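Local coordinates for protein alpha-galacturonidase (Bacillus subtilis, PDB 3FEF) that hydrolyses alpha-1,4-linked galacturonate, probably di-galacturonate in nature, as a tetrameric family 4 glycoside hydrolase that depends on NAD and manganese, at residues V107-G112 / Y145-S150; L88-V93 / G119-P124; I204-W209 / D270-E275; P124-I129 / S150-V155. All coordinates share one frame; numbering follows the deposited sequence.

Along the chain, contact 1 interleaves with contacts 2 and 4, which follow one another, in the Rossmann-type N-terminal region, while contact 3 comes later, in the C-terminal domain. Helix 112-136 serves contacts 2 and 4, which share P124, and helix 149-159 serves contacts 1 and 4, which share S150. Contact 1 is the hub: its centre lies about 10 Å from the centres of contacts 2 and 3 and about 12 Å from that of contact 4. Contacts 2 and 3 are about 20 Å apart, centre to centre, and do not touch. T110 reaches H206 where contacts 1 and 3 meet, joining the two regions at the metal site; contact 2 joins helices 88-96 and 112-136, contact 4 helices 112-136 and 149-159.

Contact 1. Residues V107-G112 / Y145-S150; sequences VGDTVG and YTNPMS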
loop_
_atom_site.group_PDB
_atom_site.type_symbol
_atom_site.label_atom_id
_atom_site.label_comp_id
_atom_site.label_asym_id
_atom_site.label_seq_id
_atom_site.Cartn_x
_atom_site.Cartn_y
_atom_site.Cartn_z
ATOM N N VAL A 107 -34.450 -5.480 9.749
ATOM C CA VAL A 107 -34.674 -4.744 8.516
ATOM C C VAL A 107 -34.416 -5.636 7.324
ATOM O O VAL A 107 -35.216 -5.686 6.399
ATOM C CB VAL A 107 -33.751 -3.523 8.410
ATOM C CG1 VAL A 107 -34.161 -2.638 7.232
ATOM C CG2 VAL A 107 -33.751 -2.738 9.707
ATOM N N GLY A 108 -33.277 -6.324 7.347
ATOM C CA GLY A 108 -32.928 -7.276 6.299
ATOM C C GLY A 108 -32.667 -6.723 4.914
ATOM O O GLY A 108 -32.873 -7.424 3.930
ATOM N N ASP A 109 -32.189 -5.482 4.827
ATOM C CA ASP A 109 -31.924 -4.860 3.535
ATOM C C ASP A 109 -30.445 -4.523 3.356
ATOM O O ASP A 109 -30.056 -3.941 2.351
ATOM C CB ASP A 109 -32.761 -3.579 3.366
ATOM C CG ASP A 109 -32.358 -2.468 4.339
ATOM O OD1 ASP A 109 -31.573 -2.719 5.265
ATOM O OD2 ASP A 109 -32.835 -1.329 4.188
ATOM N N THR A 110 -29.629 -4.909 4.321
ATOM C CA THR A 110 -28.255 -4.463 4.383
ATOM C C THR A 110 -27.283 -5.628 4.550
ATOM O O THR A 110 -26.501 -5.891 3.658
ATOM C CB THR A 110 -28.089 -3.384 5.486
ATOM O OG1 THR A 110 -28.838 -2.219 5.102
ATOM C CG2 THR A 110 -26.625 -2.980 5.677
ATOM N N VAL A 111 -27.332 -6.326 5.677
ATOM C CA VAL A 111 -26.512 -7.527 5.889
ATOM C C VAL A 111 -27.410 -8.678 6.337
ATOM O O VAL A 111 -28.614 -8.661 6.087
ATOM C CB VAL A 111 -25.385 -7.320 6.913
ATOM C CG1 VAL A 111 -24.309 -6.407 6.332
ATOM C CG2 VAL A 111 -25.927 -6.759 8.210
ATOM N N GLY A 112 -26.838 -9.676 6.993
ATOM C CA GLY A 112 -27.621 -10.849 7.372
ATOM C C GLY A 112 -28.053 -11.578 6.102
ATOM O O GLY A 112 -27.675 -11.175 4.982
ATOM N N TYR A 145 -29.505 6.029 -3.468
ATOM C CA TYR A 145 -30.233 5.958 -2.227
ATOM C C TYR A 145 -30.662 4.526 -1.923
ATOM O O TYR A 145 -31.201 4.255 -0.847
ATOM C CB TYR A 145 -31.504 6.802 -2.319
ATOM C CG TYR A 145 -31.276 8.276 -2.219
ATOM C CD1 TYR A 145 -30.888 8.855 -1.011
ATOM C CD2 TYR A 145 -31.466 9.100 -3.314
ATOM C CE1 TYR A 145 -30.681 10.210 -0.902
ATOM C CE2 TYR A 145 -31.266 10.461 -3.222
ATOM C CZ TYR A 145 -30.861 11.009 -2.009
ATOM O OH TYR A 145 -30.674 12.359 -1.900
ATOM N N THR A 146 -30.446 3.626 -2.877
ATOM C CA THR A 146 -30.933 2.248 -2.763
ATOM C C THR A 146 -30.086 1.379 -1.815
ATOM O O THR A 146 -28.869 1.514 -1.779
ATOM C CB THR A 146 -30.930 1.547 -4.135
ATOM O OG1 THR A 146 -31.606 2.351 -5.115
ATOM C CG2 THR A 146 -31.601 0.201 -4.025
ATOM N N ASN A 147 -30.740 0.487 -1.073
ATOM C CA ASN A 147 -30.071 -0.520 -0.258
ATOM C C ASN A 147 -30.106 -1.890 -0.946
ATOM O O ASN A 147 -31.072 -2.196 -1.656
ATOM C CB ASN A 147 -30.771 -0.619 1.090
ATOM C CG ASN A 147 -30.608 0.634 1.911
ATOM O OD1 ASN A 147 -29.518 1.190 1.995
ATOM N ND2 ASN A 147 -31.685 1.091 2.519
ATOM N N PRO A 148 -29.089 -2.744 -0.715
ATOM C CA PRO A 148 -27.919 -2.615 0.181
ATOM C C PRO A 148 -26.870 -1.671 -0.400
ATOM O O PRO A 148 -26.296 -1.930 -1.459
ATOM C CB PRO A 148 -27.372 -4.037 0.263
ATOM C CG PRO A 148 -27.797 -4.682 -1.009
ATOM C CD PRO A 148 -29.129 -4.059 -1.381
HETATM N N MSE A 149 -26.641 -0.582 0.317
HETATM C CA MSE A 149 -25.901 0.574 -0.179
HETATM C C MSE A 149 -24.488 0.242 -0.675
HETATM O O MSE A 149 -24.101 0.629 -1.770
HETATM C CB MSE A 149 -25.793 1.581 0.945
HETATM C CG MSE A 149 -24.846 2.694 0.624
HETATM SE SE MSE A 149 -25.887 4.161 -0.037
HETATM C CE MSE A 149 -26.353 4.956 1.612
ATOM N N SER A 150 -23.734 -0.470 0.151
ATOM C CA SER A 150 -22.355 -0.805 -0.145
ATOM C C SER A 150 -22.202 -1.699 -1.376
ATOM O O SER A 150 -21.283 -1.523 -2.160
ATOM C CB SER A 150 -21.719 -1.457 1.078
ATOM O OG SER A 150 -21.840 -0.594 2.205
HETATM O O HOH W 1 -27.295 -0.244 3.139
#
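D109 and N147 bring a carboxylate and a carboxamide together where a loop of the Rossmann-type domain meets the loop after strand 141-144. That second loop carries a cis peptide bond before P148, which sits at the N-cap of helix 149-159, and N147 is probably a substrate-binding residue, as in related enzymes. The D109 side chain stands with CG between its own backbone N and carbonyl carbon (chi1 66°), which swings the carboxylate round to N147. There OD2 comes to 3.2 Å from N147 ND2, with the two planar groups turned 64° against each other. Beside this pair the backbone makes the contact: D109 O lies 3.3 Å from P148 CA and 3.6 Å from N147 CB, a close fit against a proline whose N has no hydrogen to offer.

The other carboxylate oxygen is held from within its own loop. T110 OG1 donates to D109 OD1 over 2.8 Å, arriving well above the carboxylate plane, 57° out of it. The same hydroxyl oxygen is also hydrogen-bonded to ND1 of the metal ligand H206, so T110 links the loop to the metal site. The backbone carbonyl N147 O takes a hydrogen bond from R118 NE of helix 112-136. A water bridges the two segments: it donates to T110 OG1 at 3.2 Å and to N147 OD1 at 2.9 Å, and its oxygen accepts the first-turn amide of the helix, M149 N, at 2.9 Å.

Contact 2. Residues L88-V93 / G119-P124; sequences LDDMEV and GLRAVP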
loop_
_atom_site.group_PDB
_atom_site.type_symbol
_atom_site.label_atom_id
_atom_site.label_comp_id
_atom_site.label_asym_id
_atom_site.label_seq_id
_atom_site.Cartn_x
_atom_site.Cartn_y
_atom_site.Cartn_z
ATOM N N LEU A 88 -42.032 -6.754 -2.951
ATOM C CA LEU A 88 -42.214 -6.959 -1.519
ATOM C C LEU A 88 -42.426 -8.442 -1.209
ATOM O O LEU A 88 -42.148 -8.898 -0.099
ATOM C CB LEU A 88 -43.360 -6.099 -0.979
ATOM C CG LEU A 88 -43.097 -4.588 -0.932
ATOM C CD1 LEU A 88 -44.318 -3.855 -0.445
ATOM C CD2 LEU A 88 -41.875 -4.231 -0.066
ATOM N N ASP A 89 -42.896 -9.205 -2.191
ATOM C CA ASP A 89 -42.959 -10.664 -2.029
ATOM C C ASP A 89 -41.554 -11.274 -1.908
ATOM O O ASP A 89 -41.322 -12.140 -1.074
ATOM C CB ASP A 89 -43.752 -11.327 -3.164
ATOM C CG ASP A 89 -45.191 -10.827 -3.244
ATOM O OD1 ASP A 89 -45.817 -10.585 -2.184
ATOM O OD2 ASP A 89 -45.701 -10.663 -4.370
ATOM N N ASP A 90 -40.612 -10.812 -2.722
ATOM C CA ASP A 90 -39.229 -11.267 -2.589
ATOM C C ASP A 90 -38.705 -10.944 -1.191
ATOM O O ASP A 90 -38.012 -11.749 -0.568
ATOM C CB ASP A 90 -38.342 -10.612 -3.640
ATOM C CG ASP A 90 -38.682 -11.059 -5.040
ATOM O OD1 ASP A 90 -39.242 -12.167 -5.187
ATOM O OD2 ASP A 90 -38.394 -10.307 -5.999
HETATM N N MSE A 91 -39.078 -9.775 -0.691
HETATM C CA MSE A 91 -38.579 -9.306 0.591
HETATM C C MSE A 91 -39.094 -10.133 1.767
HETATM O O MSE A 91 -38.365 -10.368 2.739
HETATM C CB MSE A 91 -38.908 -7.825 0.777
HETATM C CG MSE A 91 -37.993 -7.144 1.752
HETATM SE SE MSE A 91 -38.113 -5.195 1.697
HETATM C CE MSE A 91 -37.012 -4.843 3.290
ATOM N N GLU A 92 -40.346 -10.572 1.675
ATOM C CA GLU A 92 -40.932 -11.442 2.675
ATOM C C GLU A 92 -40.041 -12.675 2.881
ATOM O O GLU A 92 -39.849 -13.150 4.006
ATOM C CB GLU A 92 -42.342 -11.849 2.240
ATOM C CG GLU A 92 -43.186 -12.514 3.327
ATOM C CD GLU A 92 -44.646 -12.688 2.900
ATOM O OE1 GLU A 92 -45.267 -11.685 2.473
ATOM O OE2 GLU A 92 -45.175 -13.823 2.986
ATOM N N VAL A 93 -39.498 -13.187 1.785
ATOM C CA VAL A 93 -38.492 -14.242 1.837
ATOM C C VAL A 93 -37.170 -13.726 2.448
ATOM O O VAL A 93 -36.710 -14.263 3.441
ATOM C CB VAL A 93 -38.249 -14.848 0.448
ATOM C CG1 VAL A 93 -37.169 -15.940 0.516
ATOM C CG2 VAL A 93 -39.559 -15.408 -0.114
ATOM N N GLY A 119 -28.766 -8.148 -1.953
ATOM C CA GLY A 119 -27.651 -7.594 -2.706
ATOM C C GLY A 119 -27.489 -8.394 -3.981
ATOM O O GLY A 119 -27.341 -7.851 -5.080
ATOM N N LEU A 120 -27.520 -9.706 -3.834
ATOM C CA LEU A 120 -27.362 -10.589 -4.968
ATOM C C LEU A 120 -28.344 -10.201 -6.085
ATOM O O LEU A 120 -27.977 -10.058 -7.235
ATOM C CB LEU A 120 -27.659 -11.987 -4.483
ATOM C CG LEU A 120 -26.772 -13.130 -4.894
ATOM C CD1 LEU A 120 -25.318 -12.679 -5.038
ATOM C CD2 LEU A 120 -26.935 -14.205 -3.816
ATOM N N ARG A 121 -29.603 -10.036 -5.725
ATOM C CA ARG A 121 -30.655 -9.608 -6.649
ATOM C C ARG A 121 -30.366 -8.226 -7.260
ATOM O O ARG A 121 -30.674 -7.956 -8.417
ATOM C CB ARG A 121 -31.966 -9.573 -5.861
ATOM C CG ARG A 121 -33.247 -9.666 -6.650
ATOM C CD ARG A 121 -34.403 -10.240 -5.780
ATOM N NE ARG A 121 -34.792 -9.361 -4.674
ATOM C CZ ARG A 121 -34.793 -9.725 -3.394
ATOM N NH1 ARG A 121 -34.453 -10.955 -3.056
ATOM N NH2 ARG A 121 -35.157 -8.870 -2.448
ATOM N N ALA A 122 -29.781 -7.332 -6.479
ATOM C CA ALA A 122 -29.577 -5.955 -6.955
ATOM C C ALA A 122 -28.411 -5.835 -7.933
ATOM O O ALA A 122 -28.375 -4.922 -8.749
ATOM C CB ALA A 122 -29.364 -5.001 -5.759
ATOM N N VAL A 123 -27.451 -6.755 -7.844
ATOM C CA VAL A 123 -26.253 -6.648 -8.651
ATOM C C VAL A 123 -26.544 -6.450 -10.143
ATOM O O VAL A 123 -26.023 -5.521 -10.759
ATOM C CB VAL A 123 -25.273 -7.827 -8.401
ATOM C CG1 VAL A 123 -24.103 -7.795 -9.408
ATOM C CG2 VAL A 123 -24.733 -7.756 -6.968
ATOM N N PRO A 124 -27.349 -7.335 -10.747
ATOM C CA PRO A 124 -27.508 -7.148 -12.203
ATOM C C PRO A 124 -28.381 -5.942 -12.560
ATOM O O PRO A 124 -28.275 -5.412 -13.661
ATOM C CB PRO A 124 -28.121 -8.478 -12.689
ATOM C CG PRO A 124 -28.687 -9.138 -11.451
ATOM C CD PRO A 124 -27.916 -8.606 -10.253
#
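R121 lays its guanidinium flat against D90: CB of the aspartate sits over the centre of one face, 3.7 Å from R121 CZ. The charges meet less directly. D90 OD2 is 4.0 Å from R121 NE and well out of the guanidinium plane, a long salt bridge with no N-H aimed at the oxygen, and the carboxylate is turned 44° from that plane. A bend at chi3 (66°) in R121 turns the flat group so that it faces the aspartate. The two helices concerned, 88-96 and 112-136, belong to the Rossmann-type domain and meet here mainly through the long R121 reaching D90; these two residues, the closest CA pair, are 9.6 Å apart. Each group has a firmer partner further out. R121 NE donates to P85 O and NH2 pairs with D94, while D90 OD2 accepts from S87 N, just before helix 88-96. A leucine in place of R121 would keep some bulk, but D94 would probably lose this salt-bridge partner and P85 O this donor. On the outer face of helix 88-96, D89 and E92 both salt-bridge K299 of helix 295-314.

Contact 3. Residues I204-W209 / D270-E275; sequences INHFTW and DRHLAE. With MG (magnesium ion), chain G; SO4 (sulfate ion), chain E.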
loop_
_atom_site.group_PDB
_atom_site.type_symbol
_atom_site.label_atom_id
_atom_site.label_comp_id
_atom_site.label_asym_id
_atom_site.label_seq_id
_atom_site.Cartn_x
_atom_site.Cartn_y
_atom_site.Cartn_z
ATOM N N ILE A 204 -19.142 1.781 7.459
ATOM C CA ILE A 204 -19.823 1.417 6.234
ATOM C C ILE A 204 -21.287 1.736 6.521
ATOM O O ILE A 204 -21.676 1.865 7.690
ATOM C CB ILE A 204 -19.657 -0.073 5.933
ATOM C CG1 ILE A 204 -20.131 -0.904 7.122
ATOM C CG2 ILE A 204 -18.188 -0.401 5.616
ATOM C CD1 ILE A 204 -19.894 -2.423 6.952
ATOM N N ASN A 205 -22.089 1.871 5.473
ATOM C CA ASN A 205 -23.494 2.268 5.621
ATOM C C ASN A 205 -24.278 1.447 6.663
ATOM O O ASN A 205 -24.182 0.220 6.703
ATOM C CB ASN A 205 -24.198 2.211 4.250
ATOM C CG ASN A 205 -25.609 2.792 4.294
ATOM O OD1 ASN A 205 -25.823 3.976 4.632
ATOM N ND2 ASN A 205 -26.574 1.957 3.993
ATOM N N HIS A 206 -25.055 2.130 7.498
ATOM C CA HIS A 206 -25.792 1.506 8.616
ATOM C C HIS A 206 -24.917 0.953 9.732
ATOM O O HIS A 206 -25.428 0.408 10.709
ATOM C CB HIS A 206 -26.780 0.426 8.124
ATOM C CG HIS A 206 -27.887 0.976 7.281
ATOM N ND1 HIS A 206 -28.596 0.212 6.384
ATOM C CD2 HIS A 206 -28.367 2.237 7.162
ATOM C CE1 HIS A 206 -29.495 0.970 5.777
ATOM N NE2 HIS A 206 -29.379 2.203 6.238
ATOM N N PHE A 207 -23.604 1.085 9.583
ATOM C CA PHE A 207 -22.651 0.655 10.610
ATOM C C PHE A 207 -21.562 1.737 10.692
ATOM O O PHE A 207 -20.375 1.468 10.491
ATOM C CB PHE A 207 -22.043 -0.698 10.239
ATOM C CG PHE A 207 -21.358 -1.412 11.395
ATOM C CD1 PHE A 207 -22.059 -1.709 12.568
ATOM C CD2 PHE A 207 -20.025 -1.800 11.296
ATOM C CE1 PHE A 207 -21.435 -2.375 13.631
ATOM C CE2 PHE A 207 -19.398 -2.453 12.348
ATOM C CZ PHE A 207 -20.112 -2.745 13.521
ATOM N N THR A 208 -22.016 2.963 10.954
ATOM C CA THR A 208 -21.197 4.149 11.042
ATOM C C THR A 208 -20.935 4.537 12.493
ATOM O O THR A 208 -21.762 4.291 13.377
ATOM C CB THR A 208 -21.912 5.342 10.376
ATOM O OG1 THR A 208 -23.311 5.249 10.666
ATOM C CG2 THR A 208 -21.726 5.316 8.869
ATOM N N TRP A 209 -19.784 5.164 12.729
ATOM C CA TRP A 209 -19.346 5.460 14.077
ATOM C C TRP A 209 -18.776 6.860 14.153
ATOM O O TRP A 209 -18.126 7.349 13.218
ATOM C CB TRP A 209 -18.285 4.440 14.515
ATOM C CG TRP A 209 -18.859 3.054 14.541
ATOM C CD1 TRP A 209 -19.130 2.257 13.463
ATOM C CD2 TRP A 209 -19.255 2.314 15.704
ATOM N NE1 TRP A 209 -19.675 1.066 13.888
ATOM C CE2 TRP A 209 -19.757 1.073 15.256
ATOM C CE3 TRP A 209 -19.235 2.583 17.078
ATOM C CZ2 TRP A 209 -20.241 0.103 16.133
ATOM C CZ3 TRP A 209 -19.713 1.616 17.954
ATOM C CH2 TRP A 209 -20.208 0.393 17.483
ATOM N N ASP A 270 -30.879 1.994 16.213
ATOM C CA ASP A 270 -30.756 0.708 16.866
ATOM C C ASP A 270 -31.136 -0.464 15.929
ATOM O O ASP A 270 -30.466 -1.498 15.890
ATOM C CB ASP A 270 -31.609 0.709 18.150
ATOM C CG ASP A 270 -30.914 1.421 19.322
ATOM O OD1 ASP A 270 -30.007 2.259 19.085
ATOM O OD2 ASP A 270 -31.246 1.126 20.497
ATOM N N ARG A 271 -32.198 -0.284 15.156
ATOM C CA ARG A 271 -32.695 -1.338 14.285
ATOM C C ARG A 271 -31.671 -1.743 13.210
ATOM O O ARG A 271 -31.688 -2.869 12.725
ATOM C CB ARG A 271 -34.019 -0.904 13.643
ATOM C CG ARG A 271 -33.897 0.412 12.857
ATOM C CD ARG A 271 -35.242 1.042 12.539
ATOM N NE ARG A 271 -36.022 0.250 11.596
ATOM C CZ ARG A 271 -36.092 0.480 10.286
ATOM N NH1 ARG A 271 -36.845 -0.295 9.514
ATOM N NH2 ARG A 271 -35.412 1.474 9.737
ATOM N N HIS A 272 -30.792 -0.826 12.829
ATOM C CA HIS A 272 -29.772 -1.131 11.825
ATOM C C HIS A 272 -28.517 -1.687 12.467
ATOM O O HIS A 272 -27.935 -2.639 11.959
ATOM C CB HIS A 272 -29.412 0.109 11.014
ATOM C CG HIS A 272 -30.486 0.532 10.069
ATOM N ND1 HIS A 272 -31.123 1.752 10.166
ATOM C CD2 HIS A 272 -31.048 -0.107 9.018
ATOM C CE1 HIS A 272 -32.031 1.846 9.211
ATOM N NE2 HIS A 272 -31.996 0.737 8.491
ATOM N N LEU A 273 -28.107 -1.084 13.581
ATOM C CA LEU A 273 -26.911 -1.501 14.294
ATOM C C LEU A 273 -27.055 -2.946 14.692
ATOM O O LEU A 273 -26.097 -3.727 14.639
ATOM C CB LEU A 273 -26.730 -0.661 15.569
ATOM C CG LEU A 273 -26.366 0.825 15.408
ATOM C CD1 LEU A 273 -26.430 1.570 16.757
ATOM C CD2 LEU A 273 -24.982 1.010 14.723
ATOM N N ALA A 274 -28.262 -3.284 15.128
ATOM C CA ALA A 274 -28.537 -4.601 15.686
ATOM C C ALA A 274 -28.199 -5.742 14.725
ATOM O O ALA A 274 -27.981 -6.853 15.151
ATOM C CB ALA A 274 -29.992 -4.700 16.126
ATOM N N GLU A 275 -28.134 -5.476 13.431
ATOM C CA GLU A 275 -27.937 -6.577 12.493
ATOM C C GLU A 275 -26.462 -6.899 12.211
ATOM O O GLU A 275 -26.168 -7.882 11.518
ATOM C CB GLU A 275 -28.656 -6.272 11.184
ATOM C CG GLU A 275 -30.051 -5.696 11.385
ATOM C CD GLU A 275 -30.913 -5.865 10.158
ATOM O OE1 GLU A 275 -30.710 -5.119 9.169
ATOM O OE2 GLU A 275 -31.787 -6.758 10.181
HETATM MG MG MG G . -30.108 4.192 5.339
HETATM S S SO4 E . -36.639 1.584 5.913
HETATM O O1 SO4 E . -37.700 2.585 5.936
HETATM O O2 SO4 E . -36.883 0.548 6.910
HETATM O O3 SO4 E . -35.374 2.248 6.197
HETATM O O4 SO4 E . -36.570 0.981 4.590
HETATM O O HOH W 2 -31.875 4.708 6.782
HETATM O O HOH W 3 -31.102 6.131 4.399
HETATM O O HOH W 4 -29.011 3.468 3.403
#
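H206 stacks face to face on H272, and its side chain can be followed outward along that stack. CB lies 3.9 Å from H272 CB, where the two side chains start out together. With CG anti to its own carbonyl carbon (chi1 -65°), the ring of H206 runs on over the other imidazole: centroids are 3.9 Å apart and the planes only 13° from parallel. CG lies against H272 CG and CD2, and CD2, one of the two carbons flanking the metal-binding nitrogen, is near H272 CG. ND1, held by T110, sits 3.6 Å from H272 CD2, while CE1 is 3.7 Å from H272 NE2. At the tip, NE2 binds the magnesium ion at 2.3 Å. Three waters and C169 SG complete the site, which carries manganese for activity.

The backbone sets this up. I204 to F207 form a type II turn at the tip of the hairpin joining strands 197-202 and 207-215, in the C-terminal domain, and H206 takes the positive-phi place of that turn. Its carbonyl oxygen rests against L273 CD2.

H272 follows R271 on the short helix 270-273, and CG of that arginine lies on the face of H272 turned away from H206, offset toward the rim. Further on, R271 NH1 donates almost straight (167°) to sulfate O2 at 2.7 Å, with a weak second bond from NH2 at 3.3 Å; NH1 is also hydrogen-bonded to T293 OG1. The sulfate, probably from the crystallisation liquor, is also held by R298, and its O3 approaches the edge of the H272 ring.

Contact 4. Residues P124-I129 / S150-V155; sequences PIFAEI and SVCTRV
The backbone N of V155 is gripped by two carbonyls, V151 O at 2.9 Å and, weakly, C152 O at 3.1 Å, in the turn that presents C152 and V155 to F126 and A127. C152 lies over one face of the F126 ring. Its CB is 3.6 Å from the ring centroid and only 8° off the normal, a CH-pi contact, while SG leans toward the CE2 side, 3.5 Å from F126 CE2, as a sulfur-aromatic contact. V155 CG1, anti to its own backbone N (chi1 168°), reaches the backbone between F126 and A127, 3.9 Å from F126 CB and 3.5 Å from A127 N. In the Rossmann-type domain helix 112-136 leads into strand 141-144 and helix 149-159 follows it; the two helices run roughly parallel, with local axes 8.9 Å apart and crossing at -34°. The ring also touches N144 on that strand and T146 beyond it. An alanine here, at F126, removes the ring, which would probably open a gap between the two helices and leave C152 CB and SG without the face they rest on. Carbon, sulfur and ring face make up the side-chain contact, so its fit depends on shape and dispersion rather than on directed polar bonds.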
loop_
_atom_site.group_PDB
_atom_site.type_symbol
_atom_site.label_atom_id
_atom_site.label_comp_id
_atom_site.label_asym_id
_atom_site.label_seq_id
_atom_site.Cartn_x
_atom_site.Cartn_y
_atom_site.Cartn_z
ATOM N N PRO A 124 -27.349 -7.335 -10.747
ATOM C CA PRO A 124 -27.508 -7.148 -12.203
ATOM C C PRO A 124 -28.381 -5.942 -12.560
ATOM O O PRO A 124 -28.275 -5.412 -13.661
ATOM C CB PRO A 124 -28.121 -8.478 -12.689
ATOM C CG PRO A 124 -28.687 -9.138 -11.451
ATOM C CD PRO A 124 -27.916 -8.606 -10.253
ATOM N N ILE A 125 -29.217 -5.487 -11.634
ATOM C CA ILE A 125 -29.957 -4.244 -11.855
ATOM C C ILE A 125 -29.005 -3.042 -11.924
ATOM O O ILE A 125 -29.161 -2.158 -12.761
ATOM C CB ILE A 125 -31.026 -4.024 -10.767
ATOM C CG1 ILE A 125 -32.037 -5.174 -10.780
ATOM C CG2 ILE A 125 -31.742 -2.693 -10.978
ATOM C CD1 ILE A 125 -33.171 -5.010 -9.769
ATOM N N PHE A 126 -27.998 -3.015 -11.056
ATOM C CA PHE A 126 -27.103 -1.867 -11.026
ATOM C C PHE A 126 -26.017 -1.946 -12.099
ATOM O O PHE A 126 -25.539 -0.914 -12.587
ATOM C CB PHE A 126 -26.532 -1.645 -9.617
ATOM C CG PHE A 126 -27.471 -0.903 -8.711
ATOM C CD1 PHE A 126 -27.264 0.447 -8.426
ATOM C CD2 PHE A 126 -28.589 -1.539 -8.178
ATOM C CE1 PHE A 126 -28.153 1.148 -7.596
ATOM C CE2 PHE A 126 -29.494 -0.843 -7.339
ATOM C CZ PHE A 126 -29.274 0.498 -7.054
ATOM N N ALA A 127 -25.641 -3.163 -12.485
ATOM C CA ALA A 127 -24.752 -3.346 -13.628
ATOM C C ALA A 127 -25.392 -2.722 -14.859
ATOM O O ALA A 127 -24.725 -2.033 -15.634
ATOM C CB ALA A 127 -24.477 -4.836 -13.871
ATOM N N GLU A 128 -26.693 -2.962 -15.033
ATOM C CA GLU A 128 -27.435 -2.407 -16.165
ATOM C C GLU A 128 -27.557 -0.878 -16.075
ATOM O O GLU A 128 -27.406 -0.170 -17.065
ATOM C CB GLU A 128 -28.837 -3.047 -16.288
ATOM C CG GLU A 128 -29.672 -2.418 -17.422
ATOM C CD GLU A 128 -30.958 -3.174 -17.763
ATOM O OE1 GLU A 128 -31.647 -3.695 -16.849
ATOM O OE2 GLU A 128 -31.298 -3.229 -18.972
ATOM N N ILE A 129 -27.836 -0.368 -14.884
ATOM C CA ILE A 129 -27.866 1.076 -14.677
ATOM C C ILE A 129 -26.491 1.681 -14.957
ATOM O O ILE A 129 -26.365 2.682 -15.663
ATOM C CB ILE A 129 -28.342 1.414 -13.262
ATOM C CG1 ILE A 129 -29.855 1.161 -13.153
ATOM C CG2 ILE A 129 -28.010 2.849 -12.934
ATOM C CD1 ILE A 129 -30.386 1.141 -11.687
ATOM N N SER A 150 -23.734 -0.470 0.151
ATOM C CA SER A 150 -22.355 -0.805 -0.145
ATOM C C SER A 150 -22.202 -1.699 -1.376
ATOM O O SER A 150 -21.283 -1.523 -2.160
ATOM C CB SER A 150 -21.719 -1.457 1.078
ATOM O OG SER A 150 -21.840 -0.594 2.205
ATOM N N VAL A 151 -23.104 -2.649 -1.551
ATOM C CA VAL A 151 -23.068 -3.503 -2.718
ATOM C C VAL A 151 -23.481 -2.774 -3.992
ATOM O O VAL A 151 -22.772 -2.834 -4.981
ATOM C CB VAL A 151 -23.958 -4.761 -2.520
ATOM C CG1 VAL A 151 -24.160 -5.481 -3.865
ATOM C CG2 VAL A 151 -23.322 -5.704 -1.442
ATOM N N CYS A 152 -24.617 -2.074 -3.966
ATOM C CA CYS A 152 -25.103 -1.366 -5.147
ATOM C C CYS A 152 -24.100 -0.346 -5.600
ATOM O O CYS A 152 -23.735 -0.272 -6.771
ATOM C CB CYS A 152 -26.421 -0.634 -4.848
ATOM S SG CYS A 152 -27.758 -1.742 -4.459
ATOM N N THR A 153 -23.648 0.471 -4.666
ATOM C CA THR A 153 -22.708 1.500 -5.044
ATOM C C THR A 153 -21.432 0.861 -5.588
ATOM O O THR A 153 -20.834 1.370 -6.525
ATOM C CB THR A 153 -22.424 2.420 -3.848
ATOM O OG1 THR A 153 -23.686 2.858 -3.314
ATOM C CG2 THR A 153 -21.629 3.617 -4.283
ATOM N N ARG A 154 -21.015 -0.258 -4.998
ATOM C CA ARG A 154 -19.773 -0.872 -5.422
ATOM C C ARG A 154 -19.893 -1.418 -6.833
ATOM O O ARG A 154 -18.922 -1.415 -7.576
ATOM C CB ARG A 154 -19.376 -2.004 -4.486
ATOM C CG ARG A 154 -18.083 -2.658 -4.897
ATOM C CD ARG A 154 -16.839 -1.778 -4.643
ATOM N NE ARG A 154 -15.681 -2.666 -4.695
ATOM C CZ ARG A 154 -14.786 -2.681 -5.672
ATOM N NH1 ARG A 154 -14.848 -1.803 -6.659
ATOM N NH2 ARG A 154 -13.814 -3.564 -5.645
ATOM N N VAL A 155 -21.089 -1.876 -7.193
ATOM C CA VAL A 155 -21.337 -2.457 -8.513
ATOM C C VAL A 155 -21.227 -1.360 -9.549
ATOM O O VAL A 155 -20.659 -1.568 -10.614
ATOM C CB VAL A 155 -22.724 -3.171 -8.584
ATOM C CG1 VAL A 155 -23.117 -3.512 -10.049
ATOM C CG2 VAL A 155 -22.723 -4.429 -7.706
#